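CocE/NonD family hydrolase (Staphylococcus aureus subsp. aureus COL, PDB 3III) is probably a serine hydrolase of the alpha/beta-hydrolase fold, acting on ester or amide bonds of substrates that are not yet established. Local coordinates at residues G164-S169 with A188-E193; L171-W176 with E193-M198; L262-S267 with K290-H295. One frame throughout, in Å; residues are numbered along the deposited sequence.

All three contacts are buried, and none belongs to the surface. Contacts 1 and 3 each join two neighbouring parallel strands of the large mixed sheet within a beta-alpha-beta unit. Strands 186-192 and 262-267 are themselves adjacent, so the two ladders continue into one another through backbone bonds such as Leu263 N to Met189 O. Contact 2 is of another kind: helix 170-179 meets the loop that follows strand 186-192. It shares Glu193 with contact 1, and Gln175 of its helix bonds to Thr165 and to Ile190 O. Backbone pairing dominates contacts 1 and 3. In contact 2 a single indole N-H bond is set among close packing.

Contact 1 (G164-S169 with A188-E193); sequences GTNGVS and AMIPWE. With PLM (palmitic acid), chain G.
Val168 CG2 meets the indole of Trp192 obliquely, 4.0 Å from CD1, while Ile190 CG2 lies in the ring plane at an edge; Tyr303 adds an edge-to-face ring contact. The amide of Asn166 runs alongside Ile190, its ND2 3.7 Å from Ile190 CD1. OD1 bonds Tyr303 and ND2 bonds Gln312, so both polar ends of the amide have partners although it lies against an apolar side chain. Beneath, the parallel strands pair: Ile190 N bonds to Thr165 O at 2.9 Å and Trp192 N to Gly167 O at 3.1 Å, but the rung from Gly167 N to Ile190 O is weak. Gly167 has a backbone that would jam a side chain against the preceding carbonyl, which suits glycine. Strand 162-168 then turns sharply into helix 170-179 at Ser169, which has the position and backbone shape (phi 63°, psi -119°) of the nucleophile in the nucleophile elbow of alpha/beta-hydrolases; its N is held by Glu193 O at 2.9 Å. Ser169 OG points opposite the backbone N (chi1 -176°), donates to palmitic acid O1 at 2.6 Å and also bonds His274 NE2; Tyr76 OH also bonds the ligand. Elbow shape, histidine and bound carboxyl together are consistent with a nucleophilic Ser169.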
ATOM      1  N   GLY A 164      16.719   4.607 -11.907  1.00  8.17           N
ATOM      2  CA  GLY A 164      16.053   3.967 -10.798  1.00  9.38           C
ATOM      3  C   GLY A 164      14.780   4.765 -10.471  1.00 10.31           C
ATOM      4  O   GLY A 164      14.785   6.021 -10.330  1.00 12.22           O
ATOM      5  N   THR A 165      13.685   4.059 -10.274  1.00  9.54           N
ATOM      6  CA  THR A 165      12.434   4.701  -9.893  1.00  8.41           C
ATOM      7  C   THR A 165      12.186   4.637  -8.410  1.00  9.17           C
ATOM      8  O   THR A 165      12.685   3.732  -7.714  1.00  8.01           O
ATOM      9  CB  THR A 165      11.260   4.099 -10.655  1.00  9.30           C
ATOM     10  OG1 THR A 165      11.233   2.693 -10.443  1.00  9.12           O
ATOM     11  CG2 THR A 165      11.344   4.409 -12.185  1.00  6.88           C
ATOM     12  N   ASN A 166      11.440   5.623  -7.893  1.00  8.11           N
ATOM     13  CA  ASN A 166      11.317   5.776  -6.450  1.00  9.45           C
ATOM     14  C   ASN A 166      10.128   6.636  -6.127  1.00  9.65           C
ATOM     15  O   ASN A 166       9.912   7.650  -6.793  1.00 12.20           O
ATOM     16  CB  ASN A 166      12.583   6.483  -5.948  1.00  9.04           C
ATOM     17  CG  ASN A 166      12.725   6.530  -4.446  1.00  9.67           C
ATOM     18  OD1 ASN A 166      11.820   6.205  -3.675  1.00 11.79           O
ATOM     19  ND2 ASN A 166      13.919   6.990  -3.996  1.00 10.98           N
ATOM     20  N   GLY A 167       9.381   6.293  -5.093  1.00  8.40           N
ATOM     21  CA  GLY A 167       8.269   7.109  -4.699  1.00  8.88           C
ATOM     22  C   GLY A 167       7.168   6.311  -3.987  1.00  8.97           C
ATOM     23  O   GLY A 167       7.211   5.088  -3.959  1.00  6.14           O
ATOM     24  N   VAL A 168       6.172   7.047  -3.481  1.00  8.71           N
ATOM     25  CA  VAL A 168       5.152   6.516  -2.562  1.00  8.90           C
ATOM     26  C   VAL A 168       3.791   6.539  -3.236  1.00  8.02           C
ATOM     27  O   VAL A 168       3.488   7.480  -4.003  1.00  8.77           O
ATOM     28  CB  VAL A 168       5.112   7.400  -1.265  1.00 10.62           C
ATOM     29  CG1 VAL A 168       4.063   6.912  -0.286  1.00  7.95           C
ATOM     30  CG2 VAL A 168       6.565   7.382  -0.607  1.00 10.84           C
ATOM     31  N   SER A 169       2.985   5.539  -2.897  1.00  7.20           N
ATOM     32  CA  SER A 169       1.554   5.456  -3.211  1.00  7.52           C
ATOM     33  C   SER A 169       1.404   5.403  -4.748  1.00  7.92           C
ATOM     34  O   SER A 169       1.914   4.483  -5.360  1.00  8.11           O
ATOM     35  CB  SER A 169       0.784   6.602  -2.553  1.00  8.40           C
ATOM     36  OG  SER A 169      -0.607   6.442  -2.805  1.00 10.02           O
ATOM     37  N   ALA A 188      16.973  -0.316 -11.173  1.00  7.21           N
ATOM     38  CA  ALA A 188      16.590  -0.488  -9.756  1.00  7.48           C
ATOM     39  C   ALA A 188      15.235   0.184  -9.518  1.00  6.99           C
ATOM     40  O   ALA A 188      14.891   1.150 -10.230  1.00  7.04           O
ATOM     41  CB  ALA A 188      17.662   0.127  -8.835  1.00  6.15           C
HETATM   42  N   MSE A 189      14.495  -0.269  -8.509  1.00  6.56           N
HETATM   43  CA  MSE A 189      13.191   0.303  -8.205  1.00  7.31           C
HETATM   44  C   MSE A 189      12.922   0.270  -6.716  1.00  7.63           C
HETATM   45  O   MSE A 189      13.312  -0.697  -6.016  1.00  8.80           O
HETATM   46  CB  MSE A 189      12.072  -0.463  -8.936  1.00  8.28           C
HETATM   47  CG  MSE A 189      12.056  -1.919  -8.594  1.00 10.42           C
HETATM   48 SE   MSE A 189      10.813  -2.986  -9.728  1.00 16.96          SE
HETATM   49  CE  MSE A 189       9.105  -2.049  -9.134  1.00  5.98           C
ATOM     50  N   ILE A 190      12.255   1.323  -6.237  1.00  7.87           N
ATOM     51  CA  ILE A 190      11.887   1.474  -4.834  1.00  7.69           C
ATOM     52  C   ILE A 190      10.369   1.812  -4.782  1.00  8.00           C
ATOM     53  O   ILE A 190       9.974   2.999  -4.664  1.00  8.24           O
ATOM     54  CB  ILE A 190      12.709   2.552  -4.129  1.00  8.33           C
ATOM     55  CG1 ILE A 190      14.221   2.317  -4.317  1.00  6.94           C
ATOM     56  CG2 ILE A 190      12.378   2.604  -2.613  1.00  7.01           C
ATOM     57  CD1 ILE A 190      15.066   3.435  -3.711  1.00  3.82           C
ATOM     58  N   PRO A 191       9.515   0.779  -4.952  1.00  7.73           N
ATOM     59  CA  PRO A 191       8.083   1.006  -4.781  1.00  7.64           C
ATOM     60  C   PRO A 191       7.792   1.090  -3.282  1.00  7.95           C
ATOM     61  O   PRO A 191       7.695   0.061  -2.582  1.00  9.03           O
ATOM     62  CB  PRO A 191       7.460  -0.234  -5.404  1.00  8.75           C
ATOM     63  CG  PRO A 191       8.532  -1.295  -5.260  1.00  8.82           C
ATOM     64  CD  PRO A 191       9.795  -0.574  -5.502  1.00  7.16           C
ATOM     65  N   TRP A 192       7.725   2.312  -2.771  1.00  8.60           N
ATOM     66  CA  TRP A 192       7.597   2.537  -1.365  1.00  8.66           C
ATOM     67  C   TRP A 192       6.105   2.658  -1.020  1.00 10.69           C
ATOM     68  O   TRP A 192       5.549   3.756  -0.984  1.00 10.66           O
ATOM     69  CB  TRP A 192       8.381   3.795  -0.938  1.00  7.99           C
ATOM     70  CG  TRP A 192       8.623   3.814   0.541  1.00  8.48           C
ATOM     71  CD1 TRP A 192       7.734   4.159   1.518  1.00  7.10           C
ATOM     72  CD2 TRP A 192       9.846   3.479   1.230  1.00  8.62           C
ATOM     73  NE1 TRP A 192       8.339   4.101   2.750  1.00  7.23           N
ATOM     74  CE2 TRP A 192       9.614   3.660   2.612  1.00  9.75           C
ATOM     75  CE3 TRP A 192      11.093   3.050   0.816  1.00  8.18           C
ATOM     76  CZ2 TRP A 192      10.588   3.401   3.593  1.00 10.27           C
ATOM     77  CZ3 TRP A 192      12.061   2.786   1.767  1.00  9.36           C
ATOM     78  CH2 TRP A 192      11.806   2.939   3.156  1.00  8.85           C
ATOM     79  N   GLU A 193       5.489   1.508  -0.728  1.00  9.61           N
ATOM     80  CA  GLU A 193       4.029   1.398  -0.463  1.00  9.43           C
ATOM     81  C   GLU A 193       3.204   1.634  -1.739  1.00 10.25           C
ATOM     82  O   GLU A 193       2.787   2.766  -2.049  1.00 10.68           O
ATOM     83  CB  GLU A 193       3.535   2.296   0.670  1.00  9.99           C
ATOM     84  CG  GLU A 193       4.175   1.913   2.037  1.00  9.12           C
ATOM     85  CD  GLU A 193       3.262   2.178   3.183  1.00 11.12           C
ATOM     86  OE1 GLU A 193       3.614   3.052   4.018  1.00 11.48           O
ATOM     87  OE2 GLU A 193       2.211   1.507   3.221  1.00 12.76           O
TER
HETATM   88  C1  PLM G 566      -2.508   9.052  -2.402  1.00 22.11           C
HETATM   89  O1  PLM G 566      -1.988   8.543  -3.393  1.00 21.78           O
HETATM   90  O2  PLM G 566      -2.269   8.539  -1.294  1.00 22.36           O
HETATM   91  C2  PLM G 566      -3.422  10.222  -2.577  1.00 22.10           C
HETATM   92  C3  PLM G 566      -3.784  10.884  -1.259  1.00 22.76           C
HETATM   93  C4  PLM G 566      -4.588  12.179  -1.373  1.00 22.59           C
HETATM   94  C5  PLM G 566      -4.680  12.985  -0.044  1.00 23.09           C
HETATM   95  C6  PLM G 566      -5.908  13.922   0.116  1.00 23.41           C
HETATM   96  C7  PLM G 566      -5.715  15.401   0.530  1.00 23.78           C
HETATM   97  C8  PLM G 566      -5.911  15.770   2.025  1.00 23.33           C

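Contact 2 (L171-W176 with E193-M198); sequences LAVTQW and EGLNDM
Gly194 CA lies 4.6 Å from Val173 CA, where the irregular segment 193-198 passes across one side of helix 171-176. In the alpha/beta-hydrolase fold this is the helix that follows the nucleophile elbow, and the loop is the one leaving the next strand, 186-192. Gly194, with no side chain, and the short Ala172 allow the close approach. Ala172 sets its methyl CB 3.3 Å from Glu193 O, and the side of Gly194 that a side chain would occupy is already filled by Ala172 CB and Val173 N. Glycine therefore fits, and the loop backbone can lie directly against the helix. Beyond it, Val173 brings its CG2 branch to 3.8 Å from Leu195 CG, the two side chains crossing at a slant. Both methyls also touch Leu195 O, a buried carbonyl with no hydrogen-bond partner. Leu195 N, by contrast, is bonded to His274, the residue that also bonds the Ser169 hydroxyl, so the loop probably positions that histidine. In Trp176, CG lies opposite the carbonyl carbon and beside the backbone N (chi1 -66°), which turns the indole to the loop. Asn196 ND2 sits over one face, 3.4 Å above the plane and offset toward the rim, and donates to Gly277 O; the amide stands 84° to the indole. An aromatic N-H suits this spot, since it can pack and bond at once: Trp176 NE1 donates to Gly194 O at 2.8 Å, a bent bond (130°) that meets the carbonyl from above its plane.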
ATOM      1  N   LEU A 171       2.983   6.870  -6.969  1.00  9.07           N
ATOM      2  CA  LEU A 171       4.351   6.851  -7.443  1.00  8.35           C
ATOM      3  C   LEU A 171       5.046   5.479  -7.277  1.00  8.83           C
ATOM      4  O   LEU A 171       6.118   5.244  -7.863  1.00 10.44           O
ATOM      5  CB  LEU A 171       5.171   7.992  -6.814  1.00  8.82           C
ATOM      6  CG  LEU A 171       4.721   9.463  -7.039  1.00  8.45           C
ATOM      7  CD1 LEU A 171       3.409   9.837  -6.436  1.00 10.10           C
ATOM      8  CD2 LEU A 171       5.863  10.352  -6.483  1.00  8.63           C
ATOM      9  N   ALA A 172       4.509   4.636  -6.395  1.00  8.73           N
ATOM     10  CA  ALA A 172       4.918   3.238  -6.227  1.00  7.67           C
ATOM     11  C   ALA A 172       4.152   2.303  -7.151  1.00  8.04           C
ATOM     12  O   ALA A 172       4.752   1.401  -7.785  1.00  7.72           O
ATOM     13  CB  ALA A 172       4.764   2.788  -4.749  1.00  6.35           C
ATOM     14  N   VAL A 173       2.828   2.490  -7.252  1.00  7.52           N
ATOM     15  CA  VAL A 173       2.007   1.609  -8.112  1.00  7.55           C
ATOM     16  C   VAL A 173       2.506   1.682  -9.570  1.00  8.87           C
ATOM     17  O   VAL A 173       2.650   0.655 -10.252  1.00  7.84           O
ATOM     18  CB  VAL A 173       0.500   1.991  -8.084  1.00  8.35           C
ATOM     19  CG1 VAL A 173      -0.350   1.046  -9.025  1.00 10.62           C
ATOM     20  CG2 VAL A 173      -0.053   2.025  -6.660  1.00  6.39           C
ATOM     21  N   THR A 174       2.821   2.888 -10.037  1.00  8.52           N
ATOM     22  CA  THR A 174       3.327   3.058 -11.407  1.00  8.88           C
ATOM     23  C   THR A 174       4.675   2.353 -11.631  1.00 10.12           C
ATOM     24  O   THR A 174       5.013   2.035 -12.760  1.00  8.87           O
ATOM     25  CB  THR A 174       3.446   4.525 -11.802  1.00  8.90           C
ATOM     26  OG1 THR A 174       4.231   5.256 -10.835  1.00  8.99           O
ATOM     27  CG2 THR A 174       2.081   5.195 -11.921  1.00  6.56           C
ATOM     28  N   GLN A 175       5.435   2.147 -10.560  1.00  9.20           N
ATOM     29  CA  GLN A 175       6.710   1.372 -10.663  1.00  9.04           C
ATOM     30  C   GLN A 175       6.434  -0.098 -10.834  1.00  8.79           C
ATOM     31  O   GLN A 175       7.053  -0.722 -11.663  1.00  8.64           O
ATOM     32  CB  GLN A 175       7.563   1.566  -9.446  1.00  8.02           C
ATOM     33  CG  GLN A 175       7.987   3.020  -9.213  1.00  8.36           C
ATOM     34  CD  GLN A 175       8.916   3.092  -8.002  1.00  7.40           C
ATOM     35  OE1 GLN A 175       9.973   2.456  -8.009  1.00  8.92           O
ATOM     36  NE2 GLN A 175       8.527   3.876  -6.971  1.00  7.83           N
ATOM     37  N   TRP A 176       5.497  -0.671 -10.072  1.00  7.64           N
ATOM     38  CA  TRP A 176       5.174  -2.073 -10.317  1.00  8.12           C
ATOM     39  C   TRP A 176       4.761  -2.230 -11.774  1.00  7.30           C
ATOM     40  O   TRP A 176       5.175  -3.163 -12.464  1.00  8.70           O
ATOM     41  CB  TRP A 176       4.024  -2.550  -9.418  1.00  8.15           C
ATOM     42  CG  TRP A 176       4.302  -2.592  -7.925  1.00  9.06           C
ATOM     43  CD1 TRP A 176       3.572  -1.944  -6.954  1.00  8.88           C
ATOM     44  CD2 TRP A 176       5.305  -3.364  -7.226  1.00  7.52           C
ATOM     45  NE1 TRP A 176       4.095  -2.219  -5.716  1.00  7.92           N
ATOM     46  CE2 TRP A 176       5.118  -3.131  -5.845  1.00  7.94           C
ATOM     47  CE3 TRP A 176       6.319  -4.270  -7.629  1.00  8.51           C
ATOM     48  CZ2 TRP A 176       5.939  -3.702  -4.863  1.00  8.11           C
ATOM     49  CZ3 TRP A 176       7.104  -4.872  -6.634  1.00  8.58           C
ATOM     50  CH2 TRP A 176       6.913  -4.581  -5.271  1.00  6.85           C
ATOM     51  N   GLU A 193       5.489   1.508  -0.728  1.00  9.61           N
ATOM     52  CA  GLU A 193       4.029   1.398  -0.463  1.00  9.43           C
ATOM     53  C   GLU A 193       3.204   1.634  -1.739  1.00 10.25           C
ATOM     54  O   GLU A 193       2.787   2.766  -2.049  1.00 10.68           O
ATOM     55  CB  GLU A 193       3.535   2.296   0.670  1.00  9.99           C
ATOM     56  CG  GLU A 193       4.175   1.913   2.037  1.00  9.12           C
ATOM     57  CD  GLU A 193       3.262   2.178   3.183  1.00 11.12           C
ATOM     58  OE1 GLU A 193       3.614   3.052   4.018  1.00 11.48           O
ATOM     59  OE2 GLU A 193       2.211   1.507   3.221  1.00 12.76           O
ATOM     60  N   GLY A 194       2.986   0.546  -2.474  1.00  9.40           N
ATOM     61  CA  GLY A 194       2.059   0.593  -3.598  1.00  9.67           C
ATOM     62  C   GLY A 194       1.319  -0.697  -3.892  1.00  9.01           C
ATOM     63  O   GLY A 194       1.920  -1.759  -4.015  1.00  8.55           O
ATOM     64  N   LEU A 195       0.004  -0.559  -4.081  1.00  8.39           N
ATOM     65  CA  LEU A 195      -0.829  -1.642  -4.542  1.00  9.39           C
ATOM     66  C   LEU A 195      -0.489  -2.009  -5.988  1.00  9.08           C
ATOM     67  O   LEU A 195       0.232  -1.303  -6.677  1.00  8.95           O
ATOM     68  CB  LEU A 195      -2.320  -1.258  -4.435  1.00  8.96           C
ATOM     69  CG  LEU A 195      -2.839  -0.068  -5.263  1.00 10.51           C
ATOM     70  CD1 LEU A 195      -3.271  -0.463  -6.626  1.00  8.75           C
ATOM     71  CD2 LEU A 195      -4.010   0.616  -4.477  1.00  9.95           C
ATOM     72  N   ASN A 196      -1.017  -3.136  -6.439  1.00  8.89           N
ATOM     73  CA  ASN A 196      -0.879  -3.514  -7.828  1.00  8.86           C
ATOM     74  C   ASN A 196      -1.999  -4.410  -8.397  1.00  8.38           C
ATOM     75  O   ASN A 196      -1.865  -4.937  -9.471  1.00  8.02           O
ATOM     76  CB  ASN A 196       0.501  -4.108  -8.038  1.00  8.92           C
ATOM     77  CG  ASN A 196       0.827  -5.140  -7.033  1.00  8.31           C
ATOM     78  OD1 ASN A 196       0.156  -6.141  -6.939  1.00 12.01           O
ATOM     79  ND2 ASN A 196       1.842  -4.866  -6.203  1.00  7.72           N
ATOM     80  N   ASP A 197      -3.113  -4.525  -7.668  1.00  8.36           N
ATOM     81  CA  ASP A 197      -4.320  -5.232  -8.097  1.00  7.72           C
ATOM     82  C   ASP A 197      -5.514  -4.426  -7.634  1.00  7.05           C
ATOM     83  O   ASP A 197      -5.952  -4.544  -6.516  1.00  8.78           O
ATOM     84  CB  ASP A 197      -4.348  -6.649  -7.525  1.00  6.77           C
ATOM     85  CG  ASP A 197      -5.562  -7.489  -8.024  1.00 10.14           C
ATOM     86  OD1 ASP A 197      -6.561  -6.919  -8.556  1.00  9.71           O
ATOM     87  OD2 ASP A 197      -5.513  -8.738  -7.791  1.00  9.16           O
HETATM   88  N   MSE A 198      -5.999  -3.546  -8.489  1.00  7.74           N
HETATM   89  CA  MSE A 198      -7.003  -2.580  -8.082  1.00  7.51           C
HETATM   90  C   MSE A 198      -8.259  -3.242  -7.581  1.00  8.58           C
HETATM   91  O   MSE A 198      -8.847  -2.760  -6.608  1.00  9.57           O
HETATM   92  CB  MSE A 198      -7.369  -1.627  -9.231  1.00  8.21           C
HETATM   93  CG  MSE A 198      -6.330  -0.617  -9.491  1.00  9.07           C
HETATM   94 SE   MSE A 198      -6.868   0.644 -10.945  1.00 21.02          SE
HETATM   95  CE  MSE A 198      -8.331   1.594  -9.910  1.00 10.22           C
TER

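Contact 3 (L262-S267 with K290-H295); sequences LLTCAS and KWLYVH
Strands 262-267 and 290-295 are parallel neighbours in a beta-alpha-beta unit, linked through helix 275-284, in the central sheet of the alpha/beta-hydrolase fold. Their backbones pair along the whole length: Trp291 N reaches Leu262 O and, further on, Tyr293 N reaches Thr264 O at 2.8 Å. Thr264 N gives an almost straight bond (174°) to Trp291 O, whereas the last rung, His295 N to Ala266 O, is weak at 3.3 Å. On the face bearing Leu262, Thr264 and Ala266, Leu292 sends CD1 across to Thr264 CG2 at 3.8 Å and also touches Ala266 CB. Ala266, Leu292 and Val294 there touch Ser278, Phe279 and Phe282 of helix 275-284. The opposite face carries rings. Trp291 holds CE3 3.5 Å from Leu262 O, which lies near the ring plane, and its NE1 bonds Thr330 O. Cys265 SG lies beside an edge carbon of each of two rings, obliquely to both, 4.1 Å from Tyr293 CD2 and 3.8 Å from His295 CD2. His295 turns one face to Ser267 CB. Ser267 OG lies opposite the backbone N (chi1 -177°), beside the carbonyl carbon, and donates at 2.9 Å to His295 O from above its carbonyl plane; OG itself also bonds Ser269 N. Ser267 thus adds a side-chain bond beyond the weak last rung, joining the end of strand 290-295 to the turn after Ser267, while His295 ND1 separately takes the N-H of Arg297.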
ATOM      1  N   LEU A 262      15.209  -4.695  -6.642  1.00  6.86           N
ATOM      2  CA  LEU A 262      13.986  -4.249  -5.978  1.00  7.71           C
ATOM      3  C   LEU A 262      14.149  -4.048  -4.468  1.00  7.47           C
ATOM      4  O   LEU A 262      14.628  -4.922  -3.777  1.00  8.25           O
ATOM      5  CB  LEU A 262      12.899  -5.338  -6.230  1.00  6.44           C
ATOM      6  CG  LEU A 262      11.633  -5.278  -5.392  1.00  7.85           C
ATOM      7  CD1 LEU A 262      10.884  -3.969  -5.730  1.00  7.52           C
ATOM      8  CD2 LEU A 262      10.696  -6.453  -5.705  1.00  7.80           C
ATOM      9  N   LEU A 263      13.795  -2.854  -4.005  1.00  8.50           N
ATOM     10  CA  LEU A 263      13.627  -2.507  -2.611  1.00  8.12           C
ATOM     11  C   LEU A 263      12.158  -2.105  -2.396  1.00  7.61           C
ATOM     12  O   LEU A 263      11.725  -1.057  -2.834  1.00  9.00           O
ATOM     13  CB  LEU A 263      14.614  -1.384  -2.216  1.00  7.24           C
ATOM     14  CG  LEU A 263      14.430  -0.820  -0.807  1.00  7.37           C
ATOM     15  CD1 LEU A 263      14.627  -1.871   0.319  1.00  6.85           C
ATOM     16  CD2 LEU A 263      15.364   0.393  -0.518  1.00  6.56           C
ATOM     17  N   THR A 264      11.382  -2.970  -1.736  1.00  8.26           N
ATOM     18  CA  THR A 264       9.998  -2.734  -1.440  1.00  6.34           C
ATOM     19  C   THR A 264       9.813  -2.238  -0.047  1.00  8.36           C
ATOM     20  O   THR A 264      10.452  -2.767   0.898  1.00  8.43           O
ATOM     21  CB  THR A 264       9.215  -4.056  -1.563  1.00  7.43           C
ATOM     22  OG1 THR A 264       9.443  -4.588  -2.878  1.00  8.40           O
ATOM     23  CG2 THR A 264       7.688  -3.838  -1.305  1.00  5.68           C
ATOM     24  N   CYS A 265       8.947  -1.246   0.143  1.00  7.22           N
ATOM     25  CA  CYS A 265       8.452  -0.997   1.504  1.00  7.88           C
ATOM     26  C   CYS A 265       6.984  -1.390   1.534  1.00  7.53           C
ATOM     27  O   CYS A 265       6.211  -1.006   0.638  1.00  7.22           O
ATOM     28  CB  CYS A 265       8.640   0.457   1.937  1.00  8.22           C
ATOM     29  SG  CYS A 265       7.831   0.777   3.496  1.00 11.82           S
ATOM     30  N   ALA A 266       6.630  -2.179   2.547  1.00  8.22           N
ATOM     31  CA  ALA A 266       5.253  -2.461   2.985  1.00  8.61           C
ATOM     32  C   ALA A 266       5.053  -1.942   4.407  1.00  9.84           C
ATOM     33  O   ALA A 266       6.022  -1.808   5.167  1.00 10.47           O
ATOM     34  CB  ALA A 266       4.954  -3.974   2.964  1.00  7.97           C
ATOM     35  N   SER A 267       3.808  -1.696   4.793  1.00  9.33           N
ATOM     36  CA  SER A 267       3.543  -1.216   6.135  1.00  9.04           C
ATOM     37  C   SER A 267       2.350  -1.955   6.695  1.00  8.76           C
ATOM     38  O   SER A 267       1.352  -2.124   6.016  1.00  9.17           O
ATOM     39  CB  SER A 267       3.281   0.273   6.143  1.00 10.46           C
ATOM     40  OG  SER A 267       3.081   0.759   7.453  1.00 12.82           O
ATOM     41  N   LYS A 290      16.225  -8.752  -4.469  1.00  8.12           N
ATOM     42  CA  LYS A 290      15.088  -8.044  -3.915  1.00  9.75           C
ATOM     43  C   LYS A 290      15.115  -8.027  -2.390  1.00  9.33           C
ATOM     44  O   LYS A 290      15.578  -8.984  -1.757  1.00 11.33           O
ATOM     45  CB  LYS A 290      13.801  -8.625  -4.461  1.00  8.85           C
ATOM     46  CG  LYS A 290      13.562 -10.104  -4.187  1.00 11.31           C
ATOM     47  CD  LYS A 290      12.104 -10.494  -4.581  1.00 11.38           C
ATOM     48  CE  LYS A 290      11.839 -11.955  -4.370  1.00 11.89           C
ATOM     49  NZ  LYS A 290      10.453 -12.397  -4.881  1.00  8.44           N
ATOM     50  N   TRP A 291      14.634  -6.917  -1.830  1.00  9.67           N
ATOM     51  CA  TRP A 291      14.603  -6.689  -0.392  1.00  9.14           C
ATOM     52  C   TRP A 291      13.279  -6.103  -0.003  1.00  7.46           C
ATOM     53  O   TRP A 291      12.676  -5.341  -0.764  1.00  6.64           O
ATOM     54  CB  TRP A 291      15.728  -5.709   0.004  1.00  9.52           C
ATOM     55  CG  TRP A 291      17.086  -6.342  -0.129  1.00 10.53           C
ATOM     56  CD1 TRP A 291      17.807  -6.967   0.858  1.00 12.67           C
ATOM     57  CD2 TRP A 291      17.877  -6.449  -1.321  1.00  8.74           C
ATOM     58  NE1 TRP A 291      18.969  -7.465   0.344  1.00 10.03           N
ATOM     59  CE2 TRP A 291      19.028  -7.172  -0.993  1.00  9.99           C
ATOM     60  CE3 TRP A 291      17.702  -6.026  -2.642  1.00  7.72           C
ATOM     61  CZ2 TRP A 291      20.041  -7.449  -1.927  1.00  9.98           C
ATOM     62  CZ3 TRP A 291      18.739  -6.312  -3.580  1.00  6.64           C
ATOM     63  CH2 TRP A 291      19.861  -7.016  -3.209  1.00  9.60           C
ATOM     64  N   LEU A 292      12.868  -6.371   1.220  1.00  7.44           N
ATOM     65  CA  LEU A 292      11.624  -5.847   1.743  1.00  8.51           C
ATOM     66  C   LEU A 292      11.870  -5.197   3.104  1.00  8.96           C
ATOM     67  O   LEU A 292      12.569  -5.766   3.980  1.00  8.01           O
ATOM     68  CB  LEU A 292      10.612  -7.012   1.888  1.00  8.97           C
ATOM     69  CG  LEU A 292       9.305  -6.760   2.621  1.00  9.59           C
ATOM     70  CD1 LEU A 292       8.487  -5.770   1.826  1.00  6.53           C
ATOM     71  CD2 LEU A 292       8.514  -8.123   2.846  1.00 11.31           C
ATOM     72  N   TYR A 293      11.294  -4.023   3.302  1.00  9.37           N
ATOM     73  CA  TYR A 293      11.338  -3.355   4.605  1.00  8.54           C
ATOM     74  C   TYR A 293       9.889  -3.119   5.052  1.00  8.59           C
ATOM     75  O   TYR A 293       9.117  -2.522   4.299  1.00  8.86           O
ATOM     76  CB  TYR A 293      12.047  -2.028   4.442  1.00  8.62           C
ATOM     77  CG  TYR A 293      12.024  -1.119   5.642  1.00  9.28           C
ATOM     78  CD1 TYR A 293      12.726  -1.431   6.773  1.00 12.30           C
ATOM     79  CD2 TYR A 293      11.260   0.042   5.636  1.00 11.17           C
ATOM     80  CE1 TYR A 293      12.659  -0.620   7.913  1.00 17.40           C
ATOM     81  CE2 TYR A 293      11.222   0.884   6.736  1.00 12.93           C
ATOM     82  CZ  TYR A 293      11.912   0.560   7.858  1.00 12.96           C
ATOM     83  OH  TYR A 293      11.807   1.365   8.950  1.00 20.10           O
ATOM     84  N   VAL A 294       9.533  -3.586   6.246  1.00  8.97           N
ATOM     85  CA  VAL A 294       8.178  -3.435   6.806  1.00  8.06           C
ATOM     86  C   VAL A 294       8.204  -2.687   8.118  1.00  8.37           C
ATOM     87  O   VAL A 294       8.870  -3.095   9.066  1.00  9.02           O
ATOM     88  CB  VAL A 294       7.438  -4.752   6.986  1.00  9.44           C
ATOM     89  CG1 VAL A 294       5.922  -4.523   7.206  1.00  9.53           C
ATOM     90  CG2 VAL A 294       7.649  -5.734   5.767  1.00  7.64           C
ATOM     91  N   HIS A 295       7.359  -1.671   8.221  1.00  9.19           N
ATOM     92  CA  HIS A 295       7.186  -0.948   9.483  1.00  8.48           C
ATOM     93  C   HIS A 295       5.721  -0.790   9.839  1.00 10.00           C
ATOM     94  O   HIS A 295       4.839  -0.914   8.959  1.00 10.68           O
ATOM     95  CB  HIS A 295       7.858   0.414   9.384  1.00  8.42           C
ATOM     96  CG  HIS A 295       7.207   1.351   8.422  1.00  7.77           C
ATOM     97  ND1 HIS A 295       6.064   2.052   8.753  1.00  9.20           N
ATOM     98  CD2 HIS A 295       7.511   1.700   7.157  1.00  9.32           C
ATOM     99  CE1 HIS A 295       5.705   2.798   7.722  1.00 11.08           C
ATOM    100  NE2 HIS A 295       6.554   2.590   6.732  1.00  8.81           N
TER